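Local structure of GRMZM2G135359 pseudokinase (Zea mays, 6CPY) at residues R171-T176 with A186-L191; S96-K101 with L158-Q163; G128-H133 with L226-G231. The protein is a membrane-anchored receptor-like pseudokinase, seen here as its ligand-free kinase domain, which may bind ATP but is probably impaired in phosphoryl transfer. All coordinates share one frame; numbering follows the deposited sequence.

Contact 1 (R171-T176 with A186-L191); sequences RNFDST and AKVSDL
Arg171 reaches Asp190 through a single salt bridge, with NH1 lying 2.7 Å from OD1. The oxygen is met on its syn side, although the bond leaves the carboxylate plane by 34°. The two planes are steeply turned, so one terminal nitrogen does the gripping rather than a flat two-pronged pair. Arg171 starts with CG wedged between its backbone N and carbonyl carbon (chi1 76°) and then runs extended to NE, which carries the guanidinium across to the other segment. Asn172 lays ND2 3.5 Å above the centre of that guanidinium. The second touch is apolar: CG1 of Val188, anti to its own backbone N, approaches Phe173 obliquely and stops 4.0 Å from CD1. By sequence these are the catalytic loop of a protein kinase and the strand that runs into the start of its activation segment: Arg171 and Asn172 stand where kinases carry the Arg and Asp of the His-Arg-Asp motif, and Asp190-Leu191-Glu192 where they carry Asp-Phe-Gly. Asn172 thus replaces the usual catalytic aspartate, consistent with a pseudokinase. Further out, Arg171 is also bonded to the carbonyls of Ala168 and Glu192, and Asp190 OD2 to Trp194 NE1. Phe173 is backed by Ile154 and Leu158 of helix 144-164, and Val188 by Cys157. Downstream, Asp174 OD1 accepts from Thr176 N at 2.8 Å, an Asx turn that bends the chain toward strand 178-180.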
loop_
_atom_site.group_PDB
_atom_site.type_symbol
_atom_site.label_atom_id
_atom_site.label_comp_id
_atom_site.label_asym_id
_atom_site.label_seq_id
_atom_site.Cartn_x
_atom_site.Cartn_y
_atom_site.Cartn_z
ATOM N N ARG A 171 -0.834 3.899 -7.287
ATOM C CA ARG A 171 -1.978 4.450 -8.013
ATOM C C ARG A 171 -3.301 4.287 -7.264
ATOM O O ARG A 171 -4.244 5.047 -7.514
ATOM C CB ARG A 171 -2.084 3.835 -9.418
ATOM C CG ARG A 171 -2.634 2.423 -9.419
ATOM C CD ARG A 171 -2.298 1.653 -10.684
ATOM N NE ARG A 171 -2.842 0.302 -10.595
ATOM C CZ ARG A 171 -2.320 -0.686 -9.865
ATOM N NH1 ARG A 171 -1.210 -0.504 -9.152
ATOM N NH2 ARG A 171 -2.916 -1.871 -9.846
ATOM N N ASN A 172 -3.372 3.300 -6.366
ATOM C CA ASN A 172 -4.572 3.046 -5.547
ATOM C C ASN A 172 -4.395 3.409 -4.062
ATOM O O ASN A 172 -5.193 3.005 -3.219
ATOM C CB ASN A 172 -4.965 1.568 -5.659
ATOM C CG ASN A 172 -5.385 1.191 -7.065
ATOM O OD1 ASN A 172 -6.046 1.975 -7.743
ATOM N ND2 ASN A 172 -4.991 0.001 -7.515
ATOM N N PHE A 173 -3.368 4.183 -3.751
ATOM C CA PHE A 173 -3.006 4.453 -2.364
ATOM C C PHE A 173 -4.111 5.118 -1.518
ATOM O O PHE A 173 -4.585 6.213 -1.836
ATOM C CB PHE A 173 -1.738 5.295 -2.334
ATOM C CG PHE A 173 -1.365 5.757 -0.968
ATOM C CD1 PHE A 173 -0.889 4.862 -0.027
ATOM C CD2 PHE A 173 -1.515 7.088 -0.616
ATOM C CE1 PHE A 173 -0.559 5.284 1.244
ATOM C CE2 PHE A 173 -1.182 7.519 0.650
ATOM C CZ PHE A 173 -0.712 6.615 1.582
ATOM N N ASP A 174 -4.522 4.434 -0.452
ATOM C CA ASP A 174 -5.413 5.001 0.566
ATOM C C ASP A 174 -5.372 4.106 1.806
ATOM O O ASP A 174 -4.547 3.189 1.877
ATOM C CB ASP A 174 -6.849 5.222 0.043
ATOM C CG ASP A 174 -7.537 3.953 -0.401
ATOM O OD1 ASP A 174 -7.311 2.869 0.185
ATOM O OD2 ASP A 174 -8.349 4.056 -1.348
ATOM N N SER A 175 -6.213 4.371 2.799
ATOM C CA SER A 175 -6.139 3.585 4.027
ATOM C C SER A 175 -6.541 2.121 3.826
ATOM O O SER A 175 -6.162 1.274 4.633
ATOM C CB SER A 175 -6.934 4.236 5.170
ATOM O OG SER A 175 -8.317 4.249 4.888
ATOM N N THR A 176 -7.274 1.807 2.751
ATOM C CA THR A 176 -7.589 0.401 2.435
ATOM C C THR A 176 -6.412 -0.381 1.843
ATOM O O THR A 176 -6.434 -1.620 1.811
ATOM C CB THR A 176 -8.812 0.241 1.481
ATOM O OG1 THR A 176 -8.481 0.679 0.158
ATOM C CG2 THR A 176 -10.016 1.006 2.003
ATOM N N ALA A 186 3.525 0.063 9.412
ATOM C CA ALA A 186 2.850 0.204 8.135
ATOM C C ALA A 186 3.509 -0.638 7.048
ATOM O O ALA A 186 4.725 -0.677 6.951
ATOM C CB ALA A 186 2.846 1.660 7.699
ATOM N N LYS A 187 2.681 -1.278 6.224
ATOM C CA LYS A 187 3.102 -1.814 4.935
ATOM C C LYS A 187 2.155 -1.349 3.840
ATOM O O LYS A 187 1.002 -1.801 3.744
ATOM C CB LYS A 187 3.224 -3.349 4.983
ATOM C CG LYS A 187 4.584 -3.804 5.508
ATOM C CD LYS A 187 4.808 -5.306 5.362
ATOM C CE LYS A 187 6.136 -5.724 5.954
ATOM N NZ LYS A 187 7.303 -5.325 5.125
ATOM N N VAL A 188 2.632 -0.406 3.032
ATOM C CA VAL A 188 1.884 0.076 1.882
ATOM C C VAL A 188 1.877 -1.052 0.851
ATOM O O VAL A 188 2.892 -1.722 0.664
ATOM C CB VAL A 188 2.515 1.327 1.260
ATOM C CG1 VAL A 188 1.711 1.797 0.054
ATOM C CG2 VAL A 188 2.630 2.439 2.304
ATOM N N SER A 189 0.739 -1.262 0.201
ATOM C CA SER A 189 0.604 -2.399 -0.723
ATOM C C SER A 189 0.245 -1.991 -2.135
ATOM O O SER A 189 -0.264 -0.890 -2.386
ATOM C CB SER A 189 -0.433 -3.383 -0.212
ATOM O OG SER A 189 -1.737 -2.861 -0.321
ATOM N N ASP A 190 0.506 -2.908 -3.060
ATOM C CA ASP A 190 0.034 -2.788 -4.418
ATOM C C ASP A 190 -0.393 -4.181 -4.890
ATOM O O ASP A 190 0.383 -4.900 -5.531
ATOM C CB ASP A 190 1.126 -2.231 -5.305
ATOM C CG ASP A 190 0.702 -2.124 -6.766
ATOM O OD1 ASP A 190 -0.504 -2.158 -7.084
ATOM O OD2 ASP A 190 1.600 -2.017 -7.605
ATOM N N LEU A 191 -1.627 -4.532 -4.563
ATOM C CA LEU A 191 -2.154 -5.880 -4.785
ATOM C C LEU A 191 -2.938 -6.029 -6.090
ATOM O O LEU A 191 -3.102 -7.144 -6.598
ATOM C CB LEU A 191 -3.023 -6.275 -3.598
ATOM C CG LEU A 191 -2.267 -6.307 -2.267
ATOM C CD1 LEU A 191 -3.228 -6.478 -1.113
ATOM C CD2 LEU A 191 -1.215 -7.407 -2.248
#

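Contact 2 (S96-K101 with L158-Q163); sequences SKVSHK and LEHMHQ
His160, the residue most covered in this contact, projects from helix 144-164 to meet His100 with one ring face and Val98 at its edge. His100 CD2 sits over that face, 3.5 Å from His160 CG and 3.6 Å from His160 CB. The two side chains run past each other in opposite directions, and their rings, with centroids 5.0 Å apart and planes inclined by 40°, form an oblique aromatic pair. Each has CG anti to its backbone N (chi1 -162° in His100, -174° in His160), which carries each imidazole toward the other segment. The polar end of His100 is anchored within its own loop, ND1 being bonded to the backbone N of Asn102. His160 ND1, by contrast, is buried here and finds no partner in the model. Replacing His100 by an alanine would probably uncover one face of the His160 ring and deprive Asn102 N of its mate. Beside the rings, the bent chain of Met161 brings CE to Val98, 3.5 Å from CG1 and 3.8 Å from CG2, so both valine branches hold the methyl. Here the alphaC-beta4 loop, between helix 82-96 and strand 106-112 of the N-lobe, rests on the C-lobe helix alphaE, with Tyr156 and Leu164 of helix 144-164 also touching His100 and Val98 respectively.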
loop_
_atom_site.group_PDB
_atom_site.type_symbol
_atom_site.label_atom_id
_atom_site.label_comp_id
_atom_site.label_asym_id
_atom_site.label_seq_id
_atom_site.Cartn_x
_atom_site.Cartn_y
_atom_site.Cartn_z
ATOM N N SER A 96 9.863 -6.055 -8.243
ATOM C CA SER A 96 11.092 -6.763 -7.872
ATOM C C SER A 96 12.208 -5.793 -7.433
ATOM O O SER A 96 13.112 -6.192 -6.714
ATOM C CB SER A 96 11.597 -7.633 -9.023
ATOM O OG SER A 96 12.112 -6.824 -10.062
ATOM N N LYS A 97 12.129 -4.532 -7.859
ATOM C CA LYS A 97 13.114 -3.510 -7.476
ATOM C C LYS A 97 12.770 -2.778 -6.174
ATOM O O LYS A 97 13.502 -1.876 -5.760
ATOM C CB LYS A 97 13.285 -2.484 -8.603
ATOM C CG LYS A 97 13.696 -3.061 -9.953
ATOM C CD LYS A 97 14.828 -4.083 -9.873
ATOM C CE LYS A 97 16.111 -3.537 -9.254
ATOM N NZ LYS A 97 16.939 -2.750 -10.212
ATOM N N VAL A 98 11.661 -3.150 -5.533
ATOM C CA VAL A 98 11.316 -2.612 -4.221
ATOM C C VAL A 98 11.531 -3.689 -3.165
ATOM O O VAL A 98 11.047 -4.822 -3.287
ATOM C CB VAL A 98 9.858 -2.123 -4.165
ATOM C CG1 VAL A 98 9.576 -1.420 -2.841
ATOM C CG2 VAL A 98 9.554 -1.201 -5.338
ATOM N N SER A 99 12.293 -3.337 -2.141
ATOM C CA SER A 99 12.431 -4.161 -0.964
ATOM C C SER A 99 12.485 -3.223 0.234
ATOM O O SER A 99 13.546 -3.032 0.833
ATOM C CB SER A 99 13.692 -5.013 -1.028
ATOM O OG SER A 99 13.812 -5.783 0.157
ATOM N N HIS A 100 11.348 -2.626 0.574
ATOM C CA HIS A 100 11.326 -1.667 1.682
ATOM C C HIS A 100 10.602 -2.255 2.877
ATOM O O HIS A 100 9.585 -2.955 2.730
ATOM C CB HIS A 100 10.701 -0.346 1.252
ATOM C CG HIS A 100 11.035 0.793 2.169
ATOM N ND1 HIS A 100 10.353 1.027 3.343
ATOM C CD2 HIS A 100 12.002 1.740 2.101
ATOM C CE1 HIS A 100 10.875 2.077 3.954
ATOM N NE2 HIS A 100 11.880 2.527 3.224
ATOM N N LYS A 101 11.121 -1.963 4.068
ATOM C CA LYS A 101 10.510 -2.410 5.314
ATOM C C LYS A 101 9.028 -2.031 5.417
ATOM O O LYS A 101 8.244 -2.755 6.017
ATOM C CB LYS A 101 11.286 -1.822 6.494
ATOM C CG LYS A 101 10.870 -2.317 7.863
ATOM C CD LYS A 101 11.405 -1.403 8.955
ATOM C CE LYS A 101 12.925 -1.381 8.979
ATOM N NZ LYS A 101 13.437 -0.639 10.160
ATOM N N LEU A 158 6.735 5.867 0.649
ATOM C CA LEU A 158 6.411 6.725 -0.489
ATOM C C LEU A 158 7.636 7.494 -1.003
ATOM O O LEU A 158 7.780 7.692 -2.220
ATOM C CB LEU A 158 5.270 7.688 -0.147
ATOM C CG LEU A 158 3.833 7.168 -0.318
ATOM C CD1 LEU A 158 3.643 5.764 0.216
ATOM C CD2 LEU A 158 2.849 8.116 0.340
ATOM N N GLU A 159 8.494 7.934 -0.087
ATOM C CA GLU A 159 9.744 8.619 -0.444
ATOM C C GLU A 159 10.665 7.656 -1.208
ATOM O O GLU A 159 11.291 8.030 -2.208
ATOM C CB GLU A 159 10.450 9.127 0.814
ATOM C CG GLU A 159 11.776 9.852 0.571
ATOM C CD GLU A 159 12.535 10.155 1.857
ATOM O OE1 GLU A 159 12.439 9.372 2.831
ATOM O OE2 GLU A 159 13.250 11.179 1.892
ATOM N N HIS A 160 10.750 6.419 -0.729
ATOM C CA HIS A 160 11.589 5.419 -1.380
ATOM C C HIS A 160 11.065 5.095 -2.779
ATOM O O HIS A 160 11.844 5.004 -3.734
ATOM C CB HIS A 160 11.689 4.149 -0.533
ATOM C CG HIS A 160 12.656 3.150 -1.085
ATOM N ND1 HIS A 160 12.255 1.946 -1.621
ATOM C CD2 HIS A 160 14.000 3.197 -1.229
ATOM C CE1 HIS A 160 13.314 1.284 -2.052
ATOM N NE2 HIS A 160 14.387 2.020 -1.826
ATOM N N MET A 161 9.767 4.994 -2.895
ATOM C CA MET A 161 9.093 4.746 -4.133
ATOM C C MET A 161 9.421 5.827 -5.156
ATOM O O MET A 161 9.681 5.537 -6.285
ATOM C CB MET A 161 7.609 4.792 -3.862
ATOM C CG MET A 161 6.763 3.748 -4.490
ATOM S SD MET A 161 6.379 2.485 -3.301
ATOM C CE MET A 161 7.947 1.653 -3.368
ATOM N N HIS A 162 9.348 7.072 -4.732
ATOM C CA HIS A 162 9.659 8.213 -5.582
ATOM C C HIS A 162 11.141 8.270 -5.935
ATOM O O HIS A 162 11.491 8.661 -7.039
ATOM C CB HIS A 162 9.259 9.533 -4.916
ATOM C CG HIS A 162 9.729 10.739 -5.668
ATOM N ND1 HIS A 162 9.063 11.233 -6.770
ATOM C CD2 HIS A 162 10.822 11.521 -5.509
ATOM C CE1 HIS A 162 9.713 12.283 -7.241
ATOM N NE2 HIS A 162 10.783 12.479 -6.492
ATOM N N GLN A 163 12.001 7.906 -4.986
ATOM C CA GLN A 163 13.445 7.849 -5.217
ATOM C C GLN A 163 13.774 6.849 -6.330
ATOM O O GLN A 163 14.613 7.120 -7.197
ATOM C CB GLN A 163 14.157 7.461 -3.921
ATOM C CG GLN A 163 15.655 7.713 -3.903
ATOM C CD GLN A 163 16.323 7.185 -2.641
ATOM O OE1 GLN A 163 15.772 6.337 -1.928
ATOM N NE2 GLN A 163 17.522 7.680 -2.365
#

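Contact 3 (G128-H133 with L226-G231)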
loop_
_atom_site.group_PDB
_atom_site.type_symbol
_atom_site.label_atom_id
_atom_site.label_comp_id
_atom_site.label_asym_id
_atom_site.label_seq_id
_atom_site.Cartn_x
_atom_site.Cartn_y
_atom_site.Cartn_z
ATOM N N GLY A 128 -4.266 -6.670 9.376
ATOM C CA GLY A 128 -5.268 -6.137 8.472
ATOM C C GLY A 128 -4.923 -4.753 7.943
ATOM O O GLY A 128 -3.750 -4.386 7.917
ATOM N N THR A 129 -5.946 -4.002 7.540
ATOM C CA THR A 129 -5.764 -2.682 6.910
ATOM C C THR A 129 -5.872 -1.531 7.898
ATOM O O THR A 129 -6.490 -1.645 8.965
ATOM C CB THR A 129 -6.786 -2.414 5.798
ATOM O OG1 THR A 129 -8.096 -2.269 6.362
ATOM C CG2 THR A 129 -6.770 -3.541 4.750
ATOM N N LEU A 130 -5.284 -0.405 7.524
ATOM C CA LEU A 130 -5.400 0.803 8.327
ATOM C C LEU A 130 -6.875 1.228 8.426
ATOM O O LEU A 130 -7.348 1.583 9.511
ATOM C CB LEU A 130 -4.536 1.915 7.716
ATOM C CG LEU A 130 -4.586 3.292 8.372
ATOM C CD1 LEU A 130 -4.192 3.240 9.838
ATOM C CD2 LEU A 130 -3.687 4.246 7.608
ATOM N N PHE A 131 -7.596 1.172 7.305
ATOM C CA PHE A 131 -9.027 1.518 7.268
ATOM C C PHE A 131 -9.814 0.750 8.333
ATOM O O PHE A 131 -10.598 1.352 9.075
ATOM C CB PHE A 131 -9.631 1.245 5.878
ATOM C CG PHE A 131 -11.074 1.687 5.745
ATOM C CD1 PHE A 131 -12.107 0.850 6.130
ATOM C CD2 PHE A 131 -11.388 2.944 5.239
ATOM C CE1 PHE A 131 -13.426 1.260 6.017
ATOM C CE2 PHE A 131 -12.698 3.358 5.124
ATOM C CZ PHE A 131 -13.720 2.513 5.512
ATOM N N GLU A 132 -9.593 -0.560 8.399
ATOM C CA GLU A 132 -10.249 -1.435 9.379
ATOM C C GLU A 132 -9.999 -0.981 10.806
ATOM O O GLU A 132 -10.938 -0.845 11.586
ATOM C CB GLU A 132 -9.785 -2.893 9.224
ATOM C CG GLU A 132 -10.460 -3.632 8.080
ATOM C CD GLU A 132 -9.732 -4.899 7.645
ATOM O OE1 GLU A 132 -8.669 -5.240 8.216
ATOM O OE2 GLU A 132 -10.230 -5.559 6.707
ATOM N N HIS A 133 -8.734 -0.735 11.144
ATOM C CA HIS A 133 -8.379 -0.312 12.497
ATOM C C HIS A 133 -8.841 1.079 12.874
ATOM O O HIS A 133 -9.077 1.335 14.057
ATOM C CB HIS A 133 -6.880 -0.475 12.743
ATOM C CG HIS A 133 -6.490 -1.881 13.035
ATOM N ND1 HIS A 133 -6.566 -2.424 14.300
ATOM C CD2 HIS A 133 -6.087 -2.882 12.218
ATOM C CE1 HIS A 133 -6.195 -3.690 14.254
ATOM N NE2 HIS A 133 -5.896 -3.994 13.003
ATOM N N LEU A 226 -4.454 13.034 7.493
ATOM C CA LEU A 226 -5.647 13.653 8.093
ATOM C C LEU A 226 -6.613 12.612 8.659
ATOM O O LEU A 226 -7.193 12.798 9.728
ATOM C CB LEU A 226 -6.380 14.524 7.061
ATOM C CG LEU A 226 -7.554 15.355 7.607
ATOM C CD1 LEU A 226 -7.048 16.305 8.685
ATOM C CD2 LEU A 226 -8.251 16.112 6.490
ATOM N N GLU A 227 -6.774 11.511 7.929
ATOM C CA GLU A 227 -7.627 10.406 8.360
ATOM C C GLU A 227 -7.086 9.729 9.609
ATOM O O GLU A 227 -7.834 9.413 10.524
ATOM C CB GLU A 227 -7.777 9.404 7.212
ATOM C CG GLU A 227 -8.712 8.243 7.496
ATOM C CD GLU A 227 -8.670 7.197 6.399
ATOM O OE1 GLU A 227 -8.131 7.494 5.310
ATOM O OE2 GLU A 227 -9.185 6.084 6.628
ATOM N N ILE A 228 -5.771 9.550 9.659
ATOM C CA ILE A 228 -5.126 8.949 10.823
ATOM C C ILE A 228 -5.313 9.861 12.046
ATOM O O ILE A 228 -5.581 9.391 13.151
ATOM C CB ILE A 228 -3.623 8.704 10.547
ATOM C CG1 ILE A 228 -3.437 7.562 9.534
ATOM C CG2 ILE A 228 -2.883 8.420 11.831
ATOM C CD1 ILE A 228 -2.066 7.489 8.891
ATOM N N LEU A 229 -5.193 11.167 11.835
ATOM C CA LEU A 229 -5.322 12.127 12.931
ATOM C C LEU A 229 -6.748 12.334 13.450
ATOM O O LEU A 229 -6.939 12.545 14.647
ATOM C CB LEU A 229 -4.744 13.469 12.505
ATOM C CG LEU A 229 -3.229 13.517 12.338
ATOM C CD1 LEU A 229 -2.861 14.822 11.646
ATOM C CD2 LEU A 229 -2.491 13.397 13.662
ATOM N N THR A 230 -7.730 12.300 12.555
ATOM C CA THR A 230 -9.112 12.663 12.892
ATOM C C THR A 230 -10.038 11.459 13.021
ATOM O O THR A 230 -11.105 11.549 13.632
ATOM C CB THR A 230 -9.735 13.597 11.831
ATOM O OG1 THR A 230 -9.816 12.919 10.570
ATOM C CG2 THR A 230 -8.934 14.841 11.668
ATOM N N GLY A 231 -9.650 10.344 12.415
ATOM C CA GLY A 231 -10.529 9.203 12.266
ATOM C C GLY A 231 -11.676 9.392 11.283
ATOM O O GLY A 231 -12.598 8.582 11.285
#
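Glu227 directs a buried carboxylate at the aromatic ring of Phe131, OE2 approaching CD2 obliquely to 4.1 Å. Ring and carboxylate planes are 77° apart. The glutamate reaches this position with CG anti to its backbone N (chi1 -176°) and the rest of the chain extended, so that the acid end lies well clear of its own helix. OE2 has a hydrogen-bond partner outside the two segments in His135 NE2, and the ring of His135 in turn meets that of Phe131. Alongside, Leu130 and Ile228 make the apolar half of the contact. The CD2 methyl of Leu130 nestles against the end of the isoleucine, 3.8 Å from CG1 and equally far from CD1, the two side chains crossing at about a right angle. These helices are the short alphaD, 130-135, and alphaF, 214-230, of the kinase C-lobe, so the contact joins the helix that follows the hinge to alphaF, the central helix of the lobe. The start of alphaD is fixed by a capping box: Thr129 OG1 accepts from Glu132 N at 3.1 Å, while Thr129 N gives its hydrogen to Glu132 OE1, also at 3.1 Å and from above the carboxylate plane. Gly128, just ahead, has a positive phi, and a side chain there would probably clash with Glu132 OE1. At the other end of the contact alphaF stops at Gly231, whose phi is again positive. In its last turn Thr230 OG1 bonds to Leu226 O at 2.8 Å, arriving on the opposite face of the carbonyl plane from Thr230 N.

Overall arrangement
Contact 1 lies about 2 Å, centre to centre, from the middle of the chain, in the would-be catalytic cleft, and touches both other contacts. Toward contact 2, with its centre about 13 Å away, Lys187 NZ probably bonds to Lys101 O at 2.9 Å, while Val188 packs on Leu158. Toward contact 3, about 12 Å away between centres, Ser175 makes two probable hydrogen bonds, OG to Glu227 OE2 at 2.7 Å and O to Phe131 N at 3.0 Å. Contacts 2 and 3 stand on opposite sides of the chain's centre, about 22 Å apart between centres and about 10 Å at their nearest atoms. Contact 1 thus bridges the two, through 186-191 toward contact 2 and through Ser175 toward contact 3.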